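PDB 1UFO: hypothetical protein TT1662 from Thermus thermophilus, which adopts the alpha/beta hydrolase fold and is probably a hydrolase, its substrate not being specified. Local coordinates for residues A[104-109]-A[233-238]; A[26-31]-A[94-99]; A[50-55]-A[226-231]. One frame throughout, in Å; residues are numbered along the deposited sequence.

Contact 1: A[104-109]-A[233-238]; sequences GLPLFL and HWLEAR
The ring of F108 meets residues W234 and L235 with its edge, so that the last turn of the helix comes up against the rim of the phenyl group. L235 CA lies in the ring plane; L235 N, close to that plane, is 3.8 Å from F108 CZ. Beside it at the same rim is the W234 CB methylene, 4.2 Å from F108 CE2. The indole itself leads away from the strand, and one of its faces is taken by its own neighbour, with H233 CD2 centred 3.7 Å above the ring plane.

L235 makes the rest of the contact. Its CB packs 3.8 Å from F108 CZ, while CG, set opposite the backbone N (chi1 179°), turns CD1 toward the residues at the start of strand 107-112. L235 CD1 comes within 3.7 Å of P106 CG, just before the strand, and also touches F108 CE1 at 4.0 Å. The leucine thus crosses both the proline and the phenylalanine at about a right angle, one methyl bridging two residues that lie two apart along the chain. F108 CB already points toward the helix, and with CG on the side away from the carbonyl carbon (chi1 -64°) the ring brings CZ and CE2 to L235 and W234. The contact is apolar and small, and serves as a worked example of how a three-layer alpha/beta/alpha sandwich joins a strand to a terminal helix.

Strand 107-112 runs on into a Gly-x-Ser-x-Gly sequence consistent with the nucleophile elbow of this family, and it pairs with strand 25-30, whose A25 also touches L235. F52 of strand 52-56 packs against both F108 and L235. At the end of helix 221-236, W234 O accepts a hydrogen bond from R130, and E236 makes a salt bridge to R225 of the second subunit.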
# COMPACT_ATOMS: atom_id res chain seq x y z
N GLY A 104 27.73 6.94 -0.90
CA GLY A 104 27.18 7.73 -1.97
C GLY A 104 25.98 7.17 -2.66
O GLY A 104 25.84 7.23 -3.90
N LEU A 105 25.06 6.60 -1.86
CA LEU A 105 23.86 6.04 -2.43
C LEU A 105 22.65 6.75 -1.81
O LEU A 105 22.76 7.23 -0.67
CB LEU A 105 23.73 4.58 -1.99
CG LEU A 105 24.77 3.67 -2.62
CD1 LEU A 105 24.60 2.32 -1.97
CD2 LEU A 105 24.64 3.59 -4.13
N PRO A 106 21.54 6.83 -2.54
CA PRO A 106 20.32 7.45 -1.99
C PRO A 106 20.00 6.74 -0.68
O PRO A 106 20.07 5.50 -0.63
CB PRO A 106 19.28 7.10 -3.02
CG PRO A 106 20.03 7.04 -4.31
CD PRO A 106 21.34 6.36 -3.93
N LEU A 107 19.58 7.53 0.33
CA LEU A 107 19.31 6.92 1.63
C LEU A 107 17.84 7.04 2.00
O LEU A 107 17.22 8.13 1.85
CB LEU A 107 20.17 7.56 2.74
CG LEU A 107 20.02 6.82 4.12
CD1 LEU A 107 21.28 6.68 4.93
CD2 LEU A 107 18.94 7.67 4.88
N PHE A 108 17.32 5.91 2.47
CA PHE A 108 15.93 5.83 2.94
C PHE A 108 15.94 5.40 4.37
O PHE A 108 16.92 4.82 4.85
CB PHE A 108 15.18 4.76 2.15
CG PHE A 108 15.05 5.07 0.72
CD1 PHE A 108 16.02 4.67 -0.20
CD2 PHE A 108 13.93 5.75 0.29
CE1 PHE A 108 15.85 4.97 -1.59
CE2 PHE A 108 13.73 6.06 -1.09
CZ PHE A 108 14.67 5.68 -2.03
N LEU A 109 14.86 5.72 5.09
CA LEU A 109 14.75 5.24 6.49
C LEU A 109 13.55 4.28 6.63
O LEU A 109 12.52 4.46 5.94
CB LEU A 109 14.45 6.39 7.44
CG LEU A 109 15.38 7.53 7.54
CD1 LEU A 109 14.75 8.54 8.63
CD2 LEU A 109 16.77 7.03 8.06
N HIS A 233 9.70 2.92 -6.00
CA HIS A 233 9.06 3.99 -6.78
C HIS A 233 9.81 5.31 -6.56
O HIS A 233 10.13 6.02 -7.52
CB HIS A 233 7.61 4.14 -6.28
CG HIS A 233 6.89 5.23 -7.00
ND1 HIS A 233 6.46 5.10 -8.30
CD2 HIS A 233 6.62 6.52 -6.63
CE1 HIS A 233 5.98 6.26 -8.71
NE2 HIS A 233 6.07 7.14 -7.72
N TRP A 234 10.11 5.65 -5.30
CA TRP A 234 10.78 6.93 -5.05
C TRP A 234 12.27 6.91 -5.46
O TRP A 234 12.79 7.93 -5.83
CB TRP A 234 10.60 7.39 -3.57
CG TRP A 234 9.16 7.79 -3.37
CD1 TRP A 234 8.15 7.10 -2.63
CD2 TRP A 234 8.50 8.86 -4.03
NE1 TRP A 234 6.96 7.73 -2.87
CE2 TRP A 234 7.12 8.79 -3.70
CE3 TRP A 234 8.94 9.88 -4.88
CZ2 TRP A 234 6.18 9.72 -4.22
CZ3 TRP A 234 8.03 10.81 -5.36
CH2 TRP A 234 6.66 10.72 -5.04
N LEU A 235 12.91 5.74 -5.42
CA LEU A 235 14.31 5.67 -5.86
C LEU A 235 14.41 5.93 -7.38
O LEU A 235 15.38 6.52 -7.87
CB LEU A 235 14.85 4.26 -5.60
CG LEU A 235 16.31 3.94 -6.01
CD1 LEU A 235 17.22 4.91 -5.34
CD2 LEU A 235 16.60 2.50 -5.59
N GLU A 236 13.43 5.42 -8.11
CA GLU A 236 13.43 5.51 -9.56
C GLU A 236 12.89 6.82 -10.06
O GLU A 236 13.02 7.12 -11.28
CB GLU A 236 12.64 4.34 -10.10
CG GLU A 236 13.37 3.01 -10.01
CD GLU A 236 12.48 1.79 -10.25
OE1 GLU A 236 11.43 1.93 -10.91
OE2 GLU A 236 12.83 0.72 -9.77
N ALA A 237 12.29 7.61 -9.18
CA ALA A 237 11.65 8.85 -9.61
C ALA A 237 12.63 9.88 -10.11
O ALA A 237 13.75 10.02 -9.59
CB ALA A 237 10.78 9.44 -8.49
N ARG A 238 12.20 10.60 -11.15
CA ARG A 238 13.04 11.60 -11.77
C ARG A 238 12.26 12.86 -12.05
O ARG A 238 12.87 13.93 -11.90
CB ARG A 238 13.65 11.08 -13.08
CG ARG A 238 14.73 10.03 -12.86
CD ARG A 238 15.89 10.62 -12.04
NE ARG A 238 16.46 9.66 -11.09
CZ ARG A 238 17.08 8.53 -11.43
NH1 ARG A 238 17.21 8.19 -12.71
NH2 ARG A 238 17.58 7.75 -10.48
OXT ARG A 238 11.06 12.76 -12.41

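Contact 2: A[26-31]-A[94-99]; sequences LLLALH and RVAEEA
L28 and L26 reach from one face of strand 25-30 into helix 77-103, in the arrangement expected of the alpha/beta hydrolase fold: a beta-alpha-beta crossover in which the helix, linking strands 52-56 and 107-112, passes over the strand between them. Strand 26-30 and helix segment 94-99 run nearly antiparallel, at 167°, with their axes 9.8 Å apart at closest approach.

L28 makes the central part of this packing. Its CB points toward the helix, and a chi1 of 173° puts CG on the far side of CB from the backbone N, which extends the side chain before it forks. One branch, CD1, comes to 4.1 Å from V95 CG1, the two side chains crossing at about a right angle. The other branch, CD2, reaches the helix at a smaller residue: it sits 3.8 Å from A96 CB and also lies beside the backbone, 4.1 Å from A96 N. Alanine at this position leaves the methyl of the leucine able to come close to the helix backbone, whereas the valine is met branch to branch.

All five touching residues are buried, and the charged residues of this helical segment take no part; R94 forms a salt bridge with E90, E97 with R93, and E98 with R101 and R102, all along the same helix. A92 and L109 also pack on L28, while L55 of the adjoining strand reaches A99. One turn further along from A96, A99 receives L26 in a similar manner: L26 CD1 is 4.1 Å from A99 CB and approaches the peptide still more closely, 3.7 Å from A99 O.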
# COMPACT_ATOMS: atom_id res chain seq x y z
N LEU A 26 20.59 2.92 0.14
CA LEU A 26 20.81 2.52 1.54
C LEU A 26 19.46 2.54 2.24
O LEU A 26 18.65 3.40 1.96
CB LEU A 26 21.69 3.60 2.27
CG LEU A 26 23.15 3.64 1.84
CD1 LEU A 26 23.73 5.08 2.08
CD2 LEU A 26 23.87 2.54 2.64
N LEU A 27 19.25 1.62 3.17
CA LEU A 27 18.04 1.69 4.01
C LEU A 27 18.56 1.55 5.44
O LEU A 27 19.08 0.51 5.83
CB LEU A 27 17.05 0.56 3.71
CG LEU A 27 15.79 0.54 4.55
CD1 LEU A 27 15.04 1.90 4.39
CD2 LEU A 27 14.88 -0.60 4.22
N LEU A 28 18.42 2.62 6.23
CA LEU A 28 18.75 2.55 7.67
C LEU A 28 17.47 2.17 8.36
O LEU A 28 16.46 2.89 8.24
CB LEU A 28 19.28 3.95 8.21
CG LEU A 28 19.48 3.98 9.74
CD1 LEU A 28 20.47 2.92 10.23
CD2 LEU A 28 20.03 5.44 10.13
N ALA A 29 17.51 1.07 9.10
CA ALA A 29 16.29 0.52 9.80
C ALA A 29 16.45 0.66 11.28
O ALA A 29 17.48 0.31 11.83
CB ALA A 29 16.07 -0.96 9.40
N LEU A 30 15.39 1.14 11.94
CA LEU A 30 15.33 1.47 13.36
C LEU A 30 14.27 0.61 14.00
O LEU A 30 13.09 0.68 13.68
CB LEU A 30 14.95 2.94 13.59
CG LEU A 30 15.87 3.88 12.77
CD1 LEU A 30 15.39 5.35 13.02
CD2 LEU A 30 17.39 3.78 13.18
N HIS A 31 14.75 -0.29 14.88
CA HIS A 31 13.90 -1.27 15.50
C HIS A 31 12.98 -0.64 16.56
O HIS A 31 13.12 0.54 16.89
CB HIS A 31 14.82 -2.39 16.10
CG HIS A 31 15.62 -1.97 17.30
ND1 HIS A 31 15.04 -1.74 18.53
CD2 HIS A 31 16.95 -1.73 17.43
CE1 HIS A 31 16.00 -1.42 19.40
NE2 HIS A 31 17.18 -1.42 18.76
N ARG A 94 23.50 10.60 12.86
CA ARG A 94 24.97 10.52 12.60
C ARG A 94 25.31 9.29 11.76
O ARG A 94 26.12 9.40 10.79
CB ARG A 94 25.77 10.53 13.91
CG ARG A 94 25.79 11.95 14.53
CD ARG A 94 26.72 12.02 15.72
NE ARG A 94 26.19 11.24 16.84
CZ ARG A 94 26.65 10.07 17.29
NH1 ARG A 94 26.03 9.47 18.33
NH2 ARG A 94 27.70 9.49 16.74
N VAL A 95 24.65 8.18 12.04
CA VAL A 95 24.90 6.96 11.25
C VAL A 95 24.50 7.18 9.79
O VAL A 95 25.21 6.79 8.86
CB VAL A 95 24.13 5.75 11.85
CG1 VAL A 95 24.19 4.48 10.85
CG2 VAL A 95 24.77 5.35 13.24
N ALA A 96 23.33 7.75 9.57
CA ALA A 96 22.82 7.99 8.21
C ALA A 96 23.72 8.93 7.45
O ALA A 96 24.00 8.70 6.28
CB ALA A 96 21.36 8.55 8.30
N GLU A 97 24.11 10.04 8.09
CA GLU A 97 24.97 11.00 7.40
C GLU A 97 26.32 10.36 7.05
O GLU A 97 26.79 10.61 5.94
CB GLU A 97 25.07 12.31 8.23
CG GLU A 97 23.75 12.96 8.26
CD GLU A 97 23.74 14.17 9.19
OE1 GLU A 97 24.60 14.25 10.14
OE2 GLU A 97 22.81 15.00 8.99
N GLU A 98 26.90 9.53 7.92
CA GLU A 98 28.16 8.89 7.60
C GLU A 98 27.93 7.84 6.46
O GLU A 98 28.77 7.72 5.54
CB GLU A 98 28.78 8.20 8.83
CG GLU A 98 30.03 7.31 8.55
CD GLU A 98 31.13 8.07 7.84
OE1 GLU A 98 31.95 7.40 7.13
OE2 GLU A 98 31.15 9.31 8.03
N ALA A 99 26.83 7.11 6.50
CA ALA A 99 26.64 6.08 5.50
C ALA A 99 26.52 6.75 4.11
O ALA A 99 27.03 6.28 3.10
CB ALA A 99 25.30 5.29 5.84

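Contact 3: A[50-55]-A[226-231]; sequences RGFLLL and VGLAFL
F52 and R50 reach L228 by quite different torsions. F52 CB points toward helix 221-236, and a chi1 of -70° leaves CE1 and CZ of the phenyl ring facing it. The R50 chain, by contrast, is bent at both chi2 (71°) and chi3 (79°) and curls round so that its guanidinium lies against the same leucine. The setting is that of the alpha/beta hydrolase fold, with helices on both faces of the sheet and the C-terminal helix packed on the face away from helix 77-103.

L228 divides its two methyls between these partners. CD1 goes to the phenyl ring, 3.6 Å from F52 CE1 and 3.8 Å from F52 CD1. CD2 sits over the centre of one guanidinium face, 3.7 Å above its plane, so the flat cation rests its broad side on a methyl group while its N-H groups point outward round the rim. One of these groups, at NH1, has a salt bridge to E232 of the same helix, which would hold the guanidinium in place against the leucine.

L231, one helical turn after L228, meets the far end of the ring, with its CB 3.9 Å from F52 CZ. The ring therefore spans two successive inward-facing leucines, approaching both obliquely. With an alanine in place of F52, L228 CD1 and L231 CB would probably be left without their partner on the strand, opening a gap under the helix.

The helix also has a side turned to the dimer: V226 and A229 pack against their own counterparts in the second subunit, as does R50. Back at the ring, the branch tip of L231 joins its CB in the contact, L231 CD1 lying 4.1 Å from F52 CE2.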
# COMPACT_ATOMS: atom_id res chain seq x y z
N ARG A 50 17.05 -7.12 -3.64
CA ARG A 50 16.59 -6.18 -4.63
C ARG A 50 17.63 -5.06 -4.78
O ARG A 50 17.49 -4.18 -5.64
CB ARG A 50 15.25 -5.65 -4.14
CG ARG A 50 14.35 -4.99 -5.06
CD ARG A 50 13.75 -6.02 -6.04
NE ARG A 50 12.66 -6.85 -5.54
CZ ARG A 50 11.35 -6.56 -5.60
NH1 ARG A 50 10.89 -5.41 -6.13
NH2 ARG A 50 10.46 -7.50 -5.26
N GLY A 51 18.66 -5.05 -3.93
CA GLY A 51 19.69 -4.04 -4.12
C GLY A 51 19.80 -3.01 -3.00
O GLY A 51 20.60 -2.06 -3.09
N PHE A 52 19.03 -3.15 -1.92
CA PHE A 52 19.16 -2.20 -0.79
C PHE A 52 20.19 -2.66 0.21
O PHE A 52 20.16 -3.82 0.68
CB PHE A 52 17.78 -2.03 -0.10
CG PHE A 52 16.80 -1.30 -0.95
CD1 PHE A 52 16.11 -1.94 -1.98
CD2 PHE A 52 16.61 0.09 -0.76
CE1 PHE A 52 15.24 -1.20 -2.79
CE2 PHE A 52 15.76 0.80 -1.55
CZ PHE A 52 15.06 0.14 -2.60
N LEU A 53 21.19 -1.78 0.48
CA LEU A 53 22.17 -2.08 1.50
C LEU A 53 21.50 -1.72 2.82
O LEU A 53 21.25 -0.53 3.10
CB LEU A 53 23.44 -1.23 1.20
CG LEU A 53 24.70 -1.59 1.97
CD1 LEU A 53 25.84 -0.79 1.28
CD2 LEU A 53 24.58 -1.25 3.45
N LEU A 54 21.17 -2.73 3.59
CA LEU A 54 20.47 -2.49 4.88
C LEU A 54 21.44 -2.27 5.98
O LEU A 54 22.42 -3.00 6.14
CB LEU A 54 19.65 -3.69 5.27
CG LEU A 54 18.81 -4.29 4.14
CD1 LEU A 54 18.06 -5.57 4.73
CD2 LEU A 54 17.82 -3.26 3.58
N LEU A 55 21.13 -1.28 6.81
CA LEU A 55 21.91 -0.96 8.01
C LEU A 55 20.97 -0.90 9.23
O LEU A 55 19.91 -0.35 9.10
CB LEU A 55 22.50 0.45 7.90
CG LEU A 55 23.43 0.64 6.70
CD1 LEU A 55 23.93 2.13 6.65
CD2 LEU A 55 24.68 -0.19 6.85
N VAL A 226 5.04 -4.33 0.44
CA VAL A 226 4.50 -3.05 -0.03
C VAL A 226 5.50 -1.90 0.21
O VAL A 226 5.66 -0.98 -0.58
CB VAL A 226 3.15 -2.77 0.67
CG1 VAL A 226 2.69 -1.36 0.39
CG2 VAL A 226 2.13 -3.77 0.13
N GLY A 227 6.21 -1.98 1.34
CA GLY A 227 7.17 -0.94 1.66
C GLY A 227 8.32 -0.95 0.63
O GLY A 227 8.82 0.13 0.30
N LEU A 228 8.71 -2.12 0.14
CA LEU A 228 9.78 -2.22 -0.83
C LEU A 228 9.33 -1.57 -2.16
O LEU A 228 10.09 -0.84 -2.80
CB LEU A 228 10.13 -3.69 -1.03
CG LEU A 228 11.24 -3.99 -2.04
CD1 LEU A 228 12.59 -3.36 -1.60
CD2 LEU A 228 11.37 -5.52 -2.04
N ALA A 229 8.06 -1.73 -2.50
CA ALA A 229 7.53 -1.09 -3.74
C ALA A 229 7.58 0.44 -3.59
O ALA A 229 7.93 1.11 -4.52
CB ALA A 229 6.05 -1.56 -3.99
N PHE A 230 7.21 0.97 -2.43
CA PHE A 230 7.20 2.40 -2.18
C PHE A 230 8.61 2.96 -2.32
O PHE A 230 8.77 3.99 -2.96
CB PHE A 230 6.64 2.64 -0.78
CG PHE A 230 6.41 4.11 -0.44
CD1 PHE A 230 5.19 4.75 -0.80
CD2 PHE A 230 7.36 4.83 0.28
CE1 PHE A 230 4.95 6.05 -0.43
CE2 PHE A 230 7.09 6.18 0.66
CZ PHE A 230 5.87 6.80 0.30
N LEU A 231 9.58 2.26 -1.71
CA LEU A 231 11.01 2.70 -1.83
C LEU A 231 11.48 2.63 -3.29
O LEU A 231 12.10 3.59 -3.74
CB LEU A 231 11.93 1.81 -1.03
CG LEU A 231 11.71 1.88 0.50
CD1 LEU A 231 12.80 1.05 1.21
CD2 LEU A 231 11.64 3.33 0.98

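How the contacts relate
From the N terminus, strand 25-30 opens contact 2, which closes when the chain returns in helix 77-103. Before that closure, residues 50-55 have already opened contact 3, so contacts 2 and 3 cross. Contact 1 opens only after contact 2 has closed, putting those two in series; it then crosses contact 3, because 226-231 arrives before 233-238. Contacts 1 and 3 share helix 221-236, lie with their centres about 9 Å apart, and both reach the second subunit. Contact 2 joins the other face of the sheet to helix 77-103. Backbone pairing of strand 25-30 with both 52-56 and 107-112 unites all three contacts through one sheet.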